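Long-range contacts in phosphoribosyltransferase (Thermus thermophilus, PDB 1WD5), which is probably a phosphoribosyltransferase of type I fold, expected to have glycosyltransferase activity, although its substrate is not established: residues A[155-160]-A[176-181]; A[1-6]-A[186-191]; A[53-58]-A[100-105]. All blocks are in the same frame, centred on the assembly; numbering follows the deposited sequence.

Contact 1: residues A[155-160]-A[176-181]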
# COMPACT_ATOMS: atom_id res chain seq x y z
N VAL A 155 5.62 3.79 6.75
CA VAL A 155 5.13 2.71 7.61
C VAL A 155 5.60 2.83 9.05
O VAL A 155 6.74 3.21 9.32
CB VAL A 155 5.59 1.35 7.07
CG1 VAL A 155 5.04 1.13 5.66
CG2 VAL A 155 7.11 1.29 7.05
N PRO A 156 4.73 2.49 10.01
CA PRO A 156 5.06 2.55 11.44
C PRO A 156 6.21 1.61 11.81
O PRO A 156 7.11 1.98 12.55
CB PRO A 156 3.76 2.14 12.11
CG PRO A 156 2.72 2.65 11.16
CD PRO A 156 3.29 2.22 9.83
N VAL A 157 6.17 0.38 11.30
CA VAL A 157 7.22 -0.60 11.60
C VAL A 157 7.53 -1.48 10.40
O VAL A 157 6.64 -1.82 9.62
CB VAL A 157 6.82 -1.49 12.79
CG1 VAL A 157 5.64 -2.37 12.42
CG2 VAL A 157 8.01 -2.34 13.22
N ALA A 158 8.79 -1.86 10.25
CA ALA A 158 9.20 -2.70 9.12
C ALA A 158 10.42 -3.56 9.44
O ALA A 158 11.22 -3.23 10.32
CB ALA A 158 9.51 -1.82 7.91
N SER A 159 10.55 -4.68 8.73
CA SER A 159 11.69 -5.57 8.93
C SER A 159 12.85 -5.01 8.13
O SER A 159 12.65 -4.30 7.14
CB SER A 159 11.37 -6.97 8.43
OG SER A 159 11.30 -6.99 7.01
N PRO A 160 14.09 -5.31 8.54
CA PRO A 160 15.25 -4.81 7.80
C PRO A 160 15.17 -5.20 6.32
O PRO A 160 15.44 -4.40 5.43
CB PRO A 160 16.42 -5.49 8.50
CG PRO A 160 15.94 -5.56 9.92
CD PRO A 160 14.51 -6.02 9.76
N SER A 176 10.12 2.60 12.91
CA SER A 176 10.90 1.59 13.60
C SER A 176 11.25 0.43 12.67
O SER A 176 10.42 -0.04 11.90
CB SER A 176 10.11 1.07 14.80
OG SER A 176 10.68 -0.14 15.30
N VAL A 177 12.50 -0.01 12.76
CA VAL A 177 13.00 -1.11 11.95
C VAL A 177 13.78 -2.03 12.89
O VAL A 177 15.01 -2.04 12.89
CB VAL A 177 13.95 -0.61 10.85
CG1 VAL A 177 14.42 -1.78 9.99
CG2 VAL A 177 13.24 0.43 9.99
N PRO A 178 13.06 -2.80 13.72
CA PRO A 178 13.69 -3.71 14.68
C PRO A 178 14.53 -4.83 14.05
O PRO A 178 14.05 -5.57 13.20
CB PRO A 178 12.50 -4.25 15.48
CG PRO A 178 11.39 -4.22 14.47
CD PRO A 178 11.59 -2.89 13.79
N GLN A 179 15.78 -4.92 14.49
CA GLN A 179 16.70 -5.94 14.00
C GLN A 179 16.18 -7.35 14.28
O GLN A 179 16.63 -8.32 13.67
CB GLN A 179 18.08 -5.78 14.65
CG GLN A 179 18.94 -4.69 14.03
CD GLN A 179 19.45 -5.07 12.65
OE1 GLN A 179 18.67 -5.22 11.70
NE2 GLN A 179 20.77 -5.23 12.52
N ASP A 180 15.24 -7.45 15.21
CA ASP A 180 14.66 -8.73 15.57
C ASP A 180 13.16 -8.75 15.28
O ASP A 180 12.36 -9.29 16.06
CB ASP A 180 14.91 -9.02 17.06
CG ASP A 180 14.36 -7.94 17.97
OD1 ASP A 180 14.65 -6.75 17.73
OD2 ASP A 180 13.64 -8.29 18.93
N PHE A 181 12.78 -8.15 14.16
CA PHE A 181 11.39 -8.07 13.74
C PHE A 181 10.65 -9.39 13.94
O PHE A 181 11.07 -10.43 13.43
CB PHE A 181 11.29 -7.68 12.27
CG PHE A 181 9.89 -7.47 11.79
CD1 PHE A 181 9.25 -6.24 11.98
CD2 PHE A 181 9.19 -8.49 11.15
CE1 PHE A 181 7.94 -6.04 11.54
CE2 PHE A 181 7.89 -8.30 10.71
CZ PHE A 181 7.26 -7.08 10.90

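Contact 2: residues A[1-6]-A[186-191]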
# COMPACT_ATOMS: atom_id res chain seq x y z
N MSE A 1 9.54 -0.81 18.97
CA MSE A 1 8.62 0.22 19.52
C MSE A 1 7.35 -0.47 20.04
O MSE A 1 7.35 -1.68 20.25
CB MSE A 1 8.27 1.23 18.42
CG MSE A 1 7.68 2.54 18.93
SE MSE A 1 7.80 3.87 17.71
CE MSE A 1 9.37 4.63 18.15
N ARG A 2 6.29 0.30 20.26
CA ARG A 2 5.03 -0.27 20.75
C ARG A 2 3.92 0.77 20.71
O ARG A 2 3.83 1.63 21.59
CB ARG A 2 5.22 -0.78 22.18
CG ARG A 2 4.00 -1.48 22.77
CD ARG A 2 3.80 -2.87 22.20
NE ARG A 2 2.70 -3.57 22.86
CZ ARG A 2 2.37 -4.83 22.63
NH1 ARG A 2 3.06 -5.55 21.76
NH2 ARG A 2 1.35 -5.39 23.28
N PHE A 3 3.08 0.68 19.69
CA PHE A 3 1.98 1.63 19.53
C PHE A 3 0.72 1.18 20.26
O PHE A 3 0.45 -0.01 20.38
CB PHE A 3 1.66 1.81 18.04
CG PHE A 3 2.88 2.03 17.18
CD1 PHE A 3 3.44 0.98 16.46
CD2 PHE A 3 3.48 3.28 17.11
CE1 PHE A 3 4.58 1.18 15.68
CE2 PHE A 3 4.62 3.49 16.33
CZ PHE A 3 5.17 2.43 15.62
N ARG A 4 -0.07 2.15 20.74
CA ARG A 4 -1.31 1.84 21.44
C ARG A 4 -2.28 1.20 20.45
O ARG A 4 -2.92 0.20 20.76
CB ARG A 4 -1.96 3.11 22.01
CG ARG A 4 -1.13 3.88 23.03
CD ARG A 4 -1.99 4.91 23.77
NE ARG A 4 -2.59 5.89 22.86
CZ ARG A 4 -1.97 7.00 22.45
NH1 ARG A 4 -0.74 7.27 22.86
NH2 ARG A 4 -2.57 7.82 21.60
N ASP A 5 -2.37 1.81 19.27
CA ASP A 5 -3.25 1.33 18.20
C ASP A 5 -2.84 1.95 16.86
O ASP A 5 -1.85 2.69 16.78
CB ASP A 5 -4.72 1.66 18.50
CG ASP A 5 -4.92 3.10 18.95
OD1 ASP A 5 -4.33 4.02 18.33
OD2 ASP A 5 -5.69 3.33 19.91
N ARG A 6 -3.59 1.66 15.81
CA ARG A 6 -3.28 2.18 14.48
C ARG A 6 -3.40 3.71 14.35
O ARG A 6 -2.68 4.32 13.57
CB ARG A 6 -4.14 1.48 13.43
CG ARG A 6 -3.85 -0.02 13.28
CD ARG A 6 -4.67 -0.61 12.14
NE ARG A 6 -4.51 -2.06 12.00
CZ ARG A 6 -5.13 -2.96 12.76
NH1 ARG A 6 -5.94 -2.57 13.73
NH2 ARG A 6 -4.95 -4.25 12.53
N ALA A 186 2.81 -7.65 16.66
CA ALA A 186 3.54 -7.64 17.92
C ALA A 186 3.87 -6.22 18.39
O ALA A 186 4.17 -6.00 19.56
CB ALA A 186 4.83 -8.45 17.79
N TYR A 187 3.79 -5.24 17.49
CA TYR A 187 4.11 -3.87 17.87
C TYR A 187 2.92 -2.97 18.16
O TYR A 187 3.07 -1.75 18.26
CB TYR A 187 5.01 -3.24 16.81
CG TYR A 187 6.24 -4.08 16.54
CD1 TYR A 187 6.25 -5.05 15.54
CD2 TYR A 187 7.38 -3.95 17.35
CE1 TYR A 187 7.35 -5.88 15.35
CE2 TYR A 187 8.49 -4.78 17.17
CZ TYR A 187 8.46 -5.75 16.17
OH TYR A 187 9.54 -6.58 15.99
N TYR A 188 1.75 -3.58 18.31
CA TYR A 188 0.52 -2.84 18.60
C TYR A 188 -0.19 -3.43 19.83
O TYR A 188 -0.41 -4.64 19.92
CB TYR A 188 -0.44 -2.89 17.41
CG TYR A 188 -0.04 -2.04 16.22
CD1 TYR A 188 0.80 -2.55 15.22
CD2 TYR A 188 -0.52 -0.74 16.07
CE1 TYR A 188 1.14 -1.78 14.10
CE2 TYR A 188 -0.18 0.04 14.97
CZ TYR A 188 0.64 -0.48 13.99
OH TYR A 188 0.98 0.29 12.90
N LEU A 189 -0.55 -2.57 20.79
CA LEU A 189 -1.25 -3.06 21.97
C LEU A 189 -2.63 -3.52 21.51
O LEU A 189 -3.12 -4.57 21.92
CB LEU A 189 -1.38 -1.96 23.02
CG LEU A 189 -2.16 -2.34 24.28
CD1 LEU A 189 -1.45 -3.48 25.01
CD2 LEU A 189 -2.29 -1.12 25.19
N ASP A 190 -3.25 -2.71 20.66
CA ASP A 190 -4.56 -3.02 20.11
C ASP A 190 -4.40 -3.27 18.61
O ASP A 190 -4.23 -2.33 17.83
CB ASP A 190 -5.51 -1.84 20.35
CG ASP A 190 -6.84 -1.98 19.59
OD1 ASP A 190 -7.06 -3.01 18.92
OD2 ASP A 190 -7.67 -1.05 19.68
N PHE A 191 -4.45 -4.54 18.22
CA PHE A 191 -4.31 -4.91 16.82
C PHE A 191 -5.61 -5.57 16.37
O PHE A 191 -5.60 -6.58 15.68
CB PHE A 191 -3.14 -5.89 16.66
CG PHE A 191 -2.63 -6.00 15.24
CD1 PHE A 191 -2.18 -4.87 14.56
CD2 PHE A 191 -2.59 -7.23 14.60
CE1 PHE A 191 -1.69 -4.97 13.26
CE2 PHE A 191 -2.10 -7.34 13.29
CZ PHE A 191 -1.65 -6.21 12.62
O HOH W 1 0.61 -7.74 20.65
O HOH W 2 -7.14 1.31 21.26
O HOH W 3 -5.54 -0.46 16.10

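Contact 3: residues A[53-58]-A[100-105]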
# COMPACT_ATOMS: atom_id res chain seq x y z
N LEU A 53 -5.66 -0.37 -4.61
CA LEU A 53 -6.18 -1.71 -4.88
C LEU A 53 -5.34 -2.40 -5.96
O LEU A 53 -5.46 -2.09 -7.15
CB LEU A 53 -7.64 -1.59 -5.32
CG LEU A 53 -8.55 -1.01 -4.23
CD1 LEU A 53 -9.84 -0.45 -4.82
CD2 LEU A 53 -8.85 -2.11 -3.22
N VAL A 54 -4.51 -3.33 -5.52
CA VAL A 54 -3.61 -4.05 -6.42
C VAL A 54 -3.37 -5.48 -5.95
O VAL A 54 -3.70 -5.83 -4.81
CB VAL A 54 -2.24 -3.34 -6.48
CG1 VAL A 54 -2.41 -1.88 -6.88
CG2 VAL A 54 -1.57 -3.42 -5.12
N ARG A 55 -2.79 -6.29 -6.83
CA ARG A 55 -2.45 -7.68 -6.53
C ARG A 55 -1.09 -8.01 -7.14
O ARG A 55 -0.74 -7.52 -8.22
CB ARG A 55 -3.49 -8.65 -7.12
CG ARG A 55 -4.85 -8.65 -6.42
CD ARG A 55 -4.75 -9.27 -5.04
NE ARG A 55 -4.34 -10.67 -5.10
CZ ARG A 55 -4.00 -11.39 -4.03
NH1 ARG A 55 -4.03 -10.85 -2.82
NH2 ARG A 55 -3.62 -12.65 -4.18
N LYS A 56 -0.33 -8.84 -6.45
CA LYS A 56 0.97 -9.25 -6.95
C LYS A 56 0.76 -10.40 -7.93
O LYS A 56 -0.12 -11.24 -7.74
CB LYS A 56 1.84 -9.71 -5.79
CG LYS A 56 3.19 -10.28 -6.19
CD LYS A 56 3.33 -11.71 -5.70
CE LYS A 56 3.14 -11.78 -4.19
NZ LYS A 56 2.75 -13.15 -3.77
N VAL A 57 1.57 -10.42 -8.99
CA VAL A 57 1.53 -11.48 -10.00
C VAL A 57 2.79 -12.29 -9.73
O VAL A 57 3.90 -11.83 -10.02
CB VAL A 57 1.56 -10.90 -11.43
CG1 VAL A 57 1.72 -12.00 -12.46
CG2 VAL A 57 0.29 -10.12 -11.70
N GLY A 58 2.63 -13.48 -9.15
CA GLY A 58 3.77 -14.31 -8.81
C GLY A 58 4.31 -15.19 -9.91
O GLY A 58 3.65 -15.41 -10.93
N ASP A 100 -9.50 -11.55 -10.46
CA ASP A 100 -10.68 -12.11 -9.81
C ASP A 100 -10.66 -11.88 -8.31
O ASP A 100 -11.70 -11.63 -7.70
CB ASP A 100 -10.78 -13.62 -10.06
CG ASP A 100 -10.95 -13.96 -11.53
OD1 ASP A 100 -11.64 -13.20 -12.25
OD2 ASP A 100 -10.40 -14.99 -11.96
N VAL A 101 -9.48 -11.99 -7.70
CA VAL A 101 -9.34 -11.80 -6.26
C VAL A 101 -9.60 -10.37 -5.84
O VAL A 101 -10.02 -10.09 -4.71
CB VAL A 101 -7.90 -12.17 -5.80
CG1 VAL A 101 -7.74 -11.90 -4.31
CG2 VAL A 101 -7.61 -13.62 -6.12
N LEU A 102 -9.37 -9.45 -6.76
CA LEU A 102 -9.51 -8.03 -6.51
C LEU A 102 -10.86 -7.41 -6.90
O LEU A 102 -11.30 -6.44 -6.29
CB LEU A 102 -8.39 -7.31 -7.26
CG LEU A 102 -8.14 -5.81 -7.08
CD1 LEU A 102 -7.64 -5.54 -5.68
CD2 LEU A 102 -7.12 -5.36 -8.11
N ARG A 103 -11.51 -7.97 -7.91
CA ARG A 103 -12.75 -7.42 -8.44
C ARG A 103 -13.89 -7.01 -7.52
O ARG A 103 -14.27 -5.84 -7.49
CB ARG A 103 -13.30 -8.33 -9.55
CG ARG A 103 -14.51 -7.74 -10.28
CD ARG A 103 -14.75 -8.44 -11.61
NE ARG A 103 -14.67 -9.89 -11.47
CZ ARG A 103 -13.65 -10.63 -11.92
NH1 ARG A 103 -12.62 -10.07 -12.55
NH2 ARG A 103 -13.67 -11.94 -11.72
N LYS A 104 -14.46 -7.95 -6.77
CA LYS A 104 -15.58 -7.61 -5.90
C LYS A 104 -15.25 -6.57 -4.84
O LYS A 104 -16.04 -5.65 -4.61
CB LYS A 104 -16.14 -8.86 -5.24
CG LYS A 104 -16.82 -9.82 -6.21
CD LYS A 104 -17.41 -11.01 -5.48
CE LYS A 104 -18.05 -12.00 -6.45
NZ LYS A 104 -18.54 -13.21 -5.74
N ARG A 105 -14.09 -6.70 -4.21
CA ARG A 105 -13.71 -5.74 -3.18
C ARG A 105 -13.55 -4.34 -3.76
O ARG A 105 -13.99 -3.36 -3.16
CB ARG A 105 -12.41 -6.19 -2.49
CG ARG A 105 -11.90 -5.21 -1.44
CD ARG A 105 -10.88 -5.85 -0.50
NE ARG A 105 -11.51 -6.77 0.44
CZ ARG A 105 -11.63 -8.09 0.25
NH1 ARG A 105 -11.15 -8.65 -0.85
NH2 ARG A 105 -12.24 -8.83 1.17

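Contact 1: residues A[155-160]-A[176-181]
Phe181 lays its ring against Ser159 and Val157 of residues 155-160. Its CG lies anti to the backbone N (chi1 -175°), which turns the ring back over the other segment. Phe181 CB touches Ser159 CB at 3.9 Å. Ser159 CB then sits over one ring face, offset toward the rim and 4.1 Å from the centroid, a CH-pi contact. Phe181 CD1 reaches the backbone between Ala158 and Ser159, with Ser159 N at 3.8 Å. Farther out, CE1 meets Val157 CG2, which comes in at the ring edge.

The same methyl also packs on Pro178 CD, and these two side chains cross at about a right angle. Pro160 adds a second patch. Its CD lies near the carbonyl oxygen of Pro178, and its CG touches OE1 of Gln179 at 3.3 Å. Val177 CG1 packs beside the Pro160 ring.

The backbones are held mainly by Ala158 N, which donates to Ser176 O at 2.9 Å. The bond from Ser176 N to Pro156 O is weak. Ala158 O is buried without a hydrogen-bond partner in the model and receives only a CA-H contact from Val177 CA, at 3.2 Å. Residues 178-181 form a type I turn, which brings Phe181 back to Ser159.

The two segments follow the ends of the neighbouring parallel strands 150-155 and 171-174. Ser159 OG caps helix 160-167 at Ala162 N and also bonds to Ala131 O. Val163 of that helix packs on Ala158 and Val177, while Pro156 rests on helix 6-17.

Contact 2: residues A[1-6]-A[186-191]
The guanidinium of Arg6 lies flat on the ring of Phe191, with centres 4.5 Å apart and planes at 20°. NH2 stands over the ring face, offset toward its rim. The Arg6 chain is extended from CG to NE, which carries the group from the helix start out to the ring. NE also forms a salt bridge with Asp128, and NH1 bonds to Gly192 O. Replacing Arg6 by an alanine would probably leave Asp128 without this charged mate and uncover the face of Phe191.

Tyr188 has Phe3 CD1 over one face, 4.0 Å from its CZ, while the backbone of Asp5 meets its edge. The Phe3 and Tyr188 rings are oblique, with planes at 40°. Tyr188 OH goes on to Asp128 O. Met1 O lies in the plane of the Tyr187 ring, at its edge. One face of the Arg2 guanidinium looks onto Tyr188 O and Leu189 N.

The backbones run side by side in the same direction. Phe3 N donates to Tyr187 O at 2.8 Å, and Leu189 N to Phe3 O at 2.8 Å. Asp190 N donates to Arg4 O at 2.9 Å. One water bridges the Asp5 and Asp190 carboxylates through their OD2 atoms, probably easing the repulsion. Asp5 OD1 caps the helix start at His8 N, and Asp190 OD1 bonds to Gly192 N. Another water joins Arg6 N to Asp190 O.

Phe3 and Tyr188 form a single, isolated beta bridge. It ties the N-terminus to the late part of the chain, beside the VLVDDGVATGAS sequence containing Asp128. That sequence matches the PRPP-binding motif of type I phosphoribosyltransferases.

Contact 3: residues A[53-58]-A[100-105]
Strand 54-58 and helix 100-105 run almost exactly antiparallel, at 177° between their directions, and their axes approach to 8.4 Å. This is the helix-on-sheet layering of the alpha/beta phosphoribosyltransferase fold. Helix 88-112 lies along one side of the mixed sheet. On the other side, Val54 points away from this helix and packs on Ala138 and Val142 of helix 134-144. The nearest CA atoms are those of Arg55 and Leu102, at 7.1 Å, and helix side chains meet both side chains and backbone of residues 53-55.

Leu102 fills the centre. With CG anti to the backbone N (chi1 -173°), its branches extend to the chain at the strand start. Leu102 CD1 lies 4.0 Å from Leu53 CB and 3.8 Å from Val54 N. CD2 rests by Leu53 O. Leu53 also packs along the helix on Ala106 and Tyr109, so the apolar seam continues past Leu102.

Arg55 lies on the helix beside Leu102, the two side chains sliding past each other in opposite directions. Its CG touches Leu102 CB at 3.9 Å. The chain then bends at chi2 (-70°) and again at chi3, folding back across Val101 at about a right angle. NE bonds to Gln98 OE1, one helical turn before Leu102. Val101 CG1 stands over one face of the Arg55 guanidinium, offset toward the rim and 3.7 Å from NE.

Contacts 1 and 2 form one continuous patch, with centres 13 Å apart. Tyr187 OH comes within 3.3 Å of Phe181 CA, and Tyr188 OH within 3.4 Å of Pro156 CG. In sequence, contact 2 brackets both of the others. Contact 3 lies across the centre of the chain from contact 1, their centres 26 Å apart and nearest atoms about 13 Å apart. It is about 28 Å from contact 2, centre to centre. Contacts 1 and 2 both reach the likely PRPP-binding loop, at Ala131 and Asp128 respectively. A MES molecule, probably from the crystallisation liquor, lies about 5 Å from the Arg4 side chain in contact 2.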